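Local structure of Keto/oxoacid ferredoxin oxidoreductase, gamma subunit (Geobacter sulfurreducens, 3ON3) at residues Ile24-Ala29 against Ser54-Ser59; Thr113-Ile118 against Phe175-Ala180. The protein probably serves as the gamma subunit of a keto/oxoacid ferredoxin oxidoreductase, an enzyme that oxidises 2-oxoacids and passes the electrons to ferredoxin. One frame throughout, in Å; residues are numbered along the deposited sequence.

Contact 1. Residues Ile24-Ala29 against Ser54-Ser59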
# COMPACT_ATOMS: atom_id res chain seq x y z
N ILE B 24 5.96 3.59 2.31
CA ILE B 24 7.15 4.06 3.00
C ILE B 24 7.13 5.59 3.26
O ILE B 24 7.37 6.04 4.39
CB ILE B 24 8.42 3.67 2.24
CG1 ILE B 24 8.58 2.15 2.25
CG2 ILE B 24 9.64 4.35 2.83
CD1 ILE B 24 9.69 1.65 1.38
N MSE B 25 6.80 6.37 2.24
CA MSE B 25 6.69 7.82 2.39
C MSE B 25 5.64 8.23 3.42
O MSE B 25 5.87 9.16 4.19
CB MSE B 25 6.38 8.51 1.06
CG MSE B 25 7.59 8.96 0.28
SE MSE B 25 8.63 10.41 1.08
CE MSE B 25 7.20 11.29 2.06
N ALA B 26 4.48 7.56 3.40
CA ALA B 26 3.40 7.87 4.33
C ALA B 26 3.80 7.57 5.79
O ALA B 26 3.50 8.35 6.70
CB ALA B 26 2.09 7.12 3.94
N GLU B 27 4.46 6.44 6.01
CA GLU B 27 4.90 6.03 7.35
C GLU B 27 6.11 6.85 7.85
O GLU B 27 6.27 7.06 9.06
CB GLU B 27 5.16 4.52 7.39
CG GLU B 27 3.85 3.69 7.26
CD GLU B 27 4.06 2.20 6.97
OE1 GLU B 27 5.21 1.78 6.74
OE2 GLU B 27 3.05 1.45 6.95
N ALA B 28 6.94 7.33 6.93
CA ALA B 28 8.04 8.21 7.31
C ALA B 28 7.45 9.46 7.92
O ALA B 28 7.87 9.90 8.98
CB ALA B 28 8.90 8.56 6.11
N ALA B 29 6.44 10.01 7.26
CA ALA B 29 5.80 11.24 7.72
C ALA B 29 5.08 11.09 9.06
O ALA B 29 5.18 11.97 9.91
CB ALA B 29 4.83 11.75 6.67
N SER B 54 0.81 5.75 -7.62
CA SER B 54 0.31 5.73 -6.26
C SER B 54 0.51 7.14 -5.69
O SER B 54 1.38 7.89 -6.15
CB SER B 54 1.04 4.68 -5.42
OG SER B 54 2.25 5.19 -4.89
N GLU B 55 -0.31 7.53 -4.73
CA GLU B 55 -0.27 8.90 -4.23
C GLU B 55 -0.01 8.95 -2.74
O GLU B 55 -0.35 8.03 -2.00
CB GLU B 55 -1.59 9.62 -4.51
CG GLU B 55 -1.86 9.88 -5.97
CD GLU B 55 -3.14 10.67 -6.16
OE1 GLU B 55 -3.68 11.16 -5.15
OE2 GLU B 55 -3.60 10.80 -7.32
N VAL B 56 0.62 10.04 -2.30
CA VAL B 56 0.73 10.30 -0.88
C VAL B 56 0.50 11.78 -0.60
O VAL B 56 0.99 12.66 -1.31
CB VAL B 56 2.08 9.79 -0.26
CG1 VAL B 56 3.27 10.33 -1.03
CG2 VAL B 56 2.18 10.16 1.23
N ILE B 57 -0.29 12.04 0.43
CA ILE B 57 -0.58 13.39 0.85
C ILE B 57 -0.20 13.50 2.31
O ILE B 57 -0.63 12.69 3.13
CB ILE B 57 -2.07 13.74 0.69
CG1 ILE B 57 -2.58 13.41 -0.73
CG2 ILE B 57 -2.31 15.21 1.04
CD1 ILE B 57 -4.10 13.38 -0.83
N ILE B 58 0.64 14.49 2.60
CA ILE B 58 1.19 14.68 3.94
C ILE B 58 0.81 16.06 4.41
O ILE B 58 0.71 17.00 3.62
CB ILE B 58 2.73 14.52 3.89
CG1 ILE B 58 3.09 13.06 3.58
CG2 ILE B 58 3.40 15.02 5.18
CD1 ILE B 58 4.50 12.91 3.04
N SER B 59 0.59 16.21 5.71
CA SER B 59 0.27 17.52 6.23
C SER B 59 0.49 17.59 7.74
O SER B 59 0.40 16.58 8.45
CB SER B 59 -1.16 17.90 5.88
OG SER B 59 -1.44 19.22 6.28
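Helix 18-32 lies on one face of the mixed sheet, and Met25, Ala26 and Ala29 are the residues that it sets against Val56 and Ile58 of strand 52-59. Over these segments the two axes run 8.5 Å apart with only 12° between their N-to-C directions, so alternate strand residues meet successive turns of the helix. Val56 spreads its branches: CG2, anti to the backbone N, reaches Ala26 CA at 4.0 Å, while CG1 turns to Met25, whose CB lies 4.2 Å away. One turn on, the methyl of Ala29 is set against Ile58, its CB 3.8 Å from Ile58 CG1 and nearly as close to CG2 and CD1. Met25, a selenomethionine, bends at chi2 (-67°) and again at chi3, which brings its CE against Ile58 CD1; the modelled 3.3 Å between these two methyls is shorter than usual van der Waals contact, so their exact placing is doubtful. The two side chains cross at about a right angle. With an alanine in place of Ile58, a gap is likely to open beside Ala29 CB and the Met25 methyl to lose its neighbour on the strand. Farther along Met25, Leu136 and Val140 of helix 131-143 join the packing, and Ala26 also packs on Tyr43 of the second subunit. No hydrogen bond joins the segments; the near-parallel run of helix on strand is the usual packing of an alpha/beta sheet fold.

Contact 2. Residues Thr113-Ile118 against Phe175-Ala180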
# COMPACT_ATOMS: atom_id res chain seq x y z
N THR B 113 14.57 17.17 -12.14
CA THR B 113 15.79 16.43 -11.89
C THR B 113 15.70 15.09 -12.57
O THR B 113 14.67 14.43 -12.52
CB THR B 113 16.02 16.20 -10.39
OG1 THR B 113 16.16 17.46 -9.74
CG2 THR B 113 17.29 15.36 -10.17
N ALA B 114 16.79 14.69 -13.22
CA ALA B 114 16.81 13.44 -13.96
C ALA B 114 18.12 12.70 -13.73
O ALA B 114 19.19 13.28 -13.86
CB ALA B 114 16.61 13.71 -15.46
N PHE B 115 18.03 11.43 -13.37
CA PHE B 115 19.22 10.59 -13.30
C PHE B 115 18.86 9.15 -13.54
O PHE B 115 17.69 8.81 -13.65
CB PHE B 115 20.05 10.80 -12.01
CG PHE B 115 19.46 10.18 -10.76
CD1 PHE B 115 19.84 8.90 -10.36
CD2 PHE B 115 18.59 10.90 -9.95
CE1 PHE B 115 19.34 8.33 -9.18
CE2 PHE B 115 18.08 10.34 -8.76
CZ PHE B 115 18.45 9.05 -8.38
N ASN B 116 19.89 8.31 -13.64
CA ASN B 116 19.71 6.91 -13.96
C ASN B 116 19.21 6.10 -12.76
O ASN B 116 19.90 5.21 -12.28
CB ASN B 116 21.01 6.31 -14.52
CG ASN B 116 22.17 6.42 -13.55
OD1 ASN B 116 22.15 7.20 -12.59
ND2 ASN B 116 23.21 5.64 -13.80
N ILE B 117 18.01 6.41 -12.30
CA ILE B 117 17.40 5.75 -11.15
C ILE B 117 17.43 4.23 -11.23
O ILE B 117 17.85 3.54 -10.29
CB ILE B 117 15.93 6.17 -10.96
CG1 ILE B 117 15.84 7.67 -10.67
CG2 ILE B 117 15.31 5.38 -9.83
CD1 ILE B 117 14.42 8.26 -10.76
N ILE B 118 16.94 3.70 -12.34
CA ILE B 118 16.80 2.26 -12.49
C ILE B 118 18.18 1.60 -12.53
O ILE B 118 18.41 0.56 -11.94
CB ILE B 118 15.97 1.90 -13.75
CG1 ILE B 118 14.47 1.93 -13.42
CG2 ILE B 118 16.29 0.51 -14.20
CD1 ILE B 118 13.67 2.90 -14.21
N PHE B 175 19.35 9.40 -2.71
CA PHE B 175 19.48 10.65 -1.98
C PHE B 175 20.64 11.48 -2.52
O PHE B 175 20.46 12.65 -2.85
CB PHE B 175 19.72 10.33 -0.50
CG PHE B 175 19.69 11.52 0.40
CD1 PHE B 175 18.48 11.97 0.93
CD2 PHE B 175 20.87 12.15 0.78
CE1 PHE B 175 18.45 13.04 1.80
CE2 PHE B 175 20.85 13.22 1.67
CZ PHE B 175 19.64 13.67 2.18
N GLU B 176 21.81 10.87 -2.62
CA GLU B 176 23.01 11.58 -3.05
C GLU B 176 22.87 12.09 -4.49
O GLU B 176 23.12 13.27 -4.76
CB GLU B 176 24.23 10.68 -2.98
CG GLU B 176 24.60 10.18 -1.61
CD GLU B 176 25.71 9.17 -1.68
OE1 GLU B 176 25.95 8.61 -2.77
OE2 GLU B 176 26.34 8.93 -0.63
N LYS B 177 22.50 11.19 -5.40
CA LYS B 177 22.46 11.51 -6.84
C LYS B 177 21.42 12.56 -7.20
O LYS B 177 21.67 13.41 -8.04
CB LYS B 177 22.24 10.25 -7.68
CG LYS B 177 23.39 9.26 -7.66
CD LYS B 177 23.20 8.25 -8.78
CE LYS B 177 24.27 7.19 -8.78
NZ LYS B 177 24.31 6.50 -10.10
N ALA B 178 20.25 12.51 -6.56
CA ALA B 178 19.27 13.57 -6.77
C ALA B 178 19.83 14.96 -6.43
O ALA B 178 19.60 15.92 -7.15
CB ALA B 178 18.02 13.31 -5.97
N LEU B 179 20.55 15.05 -5.31
CA LEU B 179 21.10 16.32 -4.88
C LEU B 179 22.09 16.81 -5.93
O LEU B 179 22.07 17.97 -6.28
CB LEU B 179 21.74 16.22 -3.49
CG LEU B 179 20.71 16.05 -2.36
CD1 LEU B 179 21.38 15.83 -1.00
CD2 LEU B 179 19.71 17.22 -2.30
N ALA B 180 22.92 15.91 -6.44
CA ALA B 180 23.97 16.30 -7.38
C ALA B 180 23.43 16.51 -8.80
O ALA B 180 24.01 17.26 -9.57
CB ALA B 180 25.11 15.28 -7.36
O HOH W 1 25.19 8.26 -11.99
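A buried, mainly apolar contact with a lysine-asparagine pair at one end joins the end of strand 111-115, an outermost strand of the sheet within this chain, to the C-terminal helix 164-181. Strand and helix cross at 126° with their axes 8.2 Å apart, and the Phe115 ring lies between them. Its chi1 of 75° swings the ring toward the helix, and chi2 near 90° turns a face to Lys177. Over the centre of that face stands Lys177 CB, 3.8 Å from the ring centroid and 13° off the normal, a CH-pi contact. The lysine chain then runs on extended across the rim, where its CD lies 3.8 Å from Phe115 CD1. Ile117 CG1 rests on the opposite face, offset toward the rim, so the ring is sandwiched between two aliphatic groups. Ala178 N comes in obliquely, 3.8 Å from Phe115 CE2, and Ala178 CB makes an apolar contact with the same carbon; Thr113 CG2 touches Ala178 O.

Asn116, the centre of an inverse gamma turn, holds its OD1 at the edge of the Phe115 ring. Lys177 NZ reaches this oxygen in a weak hydrogen bond of 3.4 Å, and a water bridges the same pair, accepting from NZ at 2.7 Å and donating to OD1. The ammonium has stronger partners on helix 117-125: a salt bridge to Asp124 and a hydrogen bond to Thr120, whose hydroxyl also meets Asn116 O. Lys177 thus spans from the aromatic ring to one side of that helix. Leu96 of the adjoining strand 93-98 packs against Phe115, and helix 131-143 supplies Ala138 to both Phe115 and Ala178 and Leu142 to Thr113, placing the contact where strand 111-115, the C-terminal helix and helix 131-143 converge.

Contacts 1 and 2 set helices against separate parts of the same mixed sheet. Their centres are 20 Å apart, their nearest atoms about 10 Å, and they lie on opposite sides of the chain's centre without touching. Strand 52-59 in contact 1 is next to outermost strand 36-43, whereas strand 111-115 in contact 2 is the outermost strand at the other end within this chain. Helix 131-143 packs against both, with Leu136 and Val140 on contact 1 and Ala138 and Leu142 on contact 2. Contact 1 also borders the second subunit, which does not touch contact 2. Neither contact includes a bound cofactor or substrate.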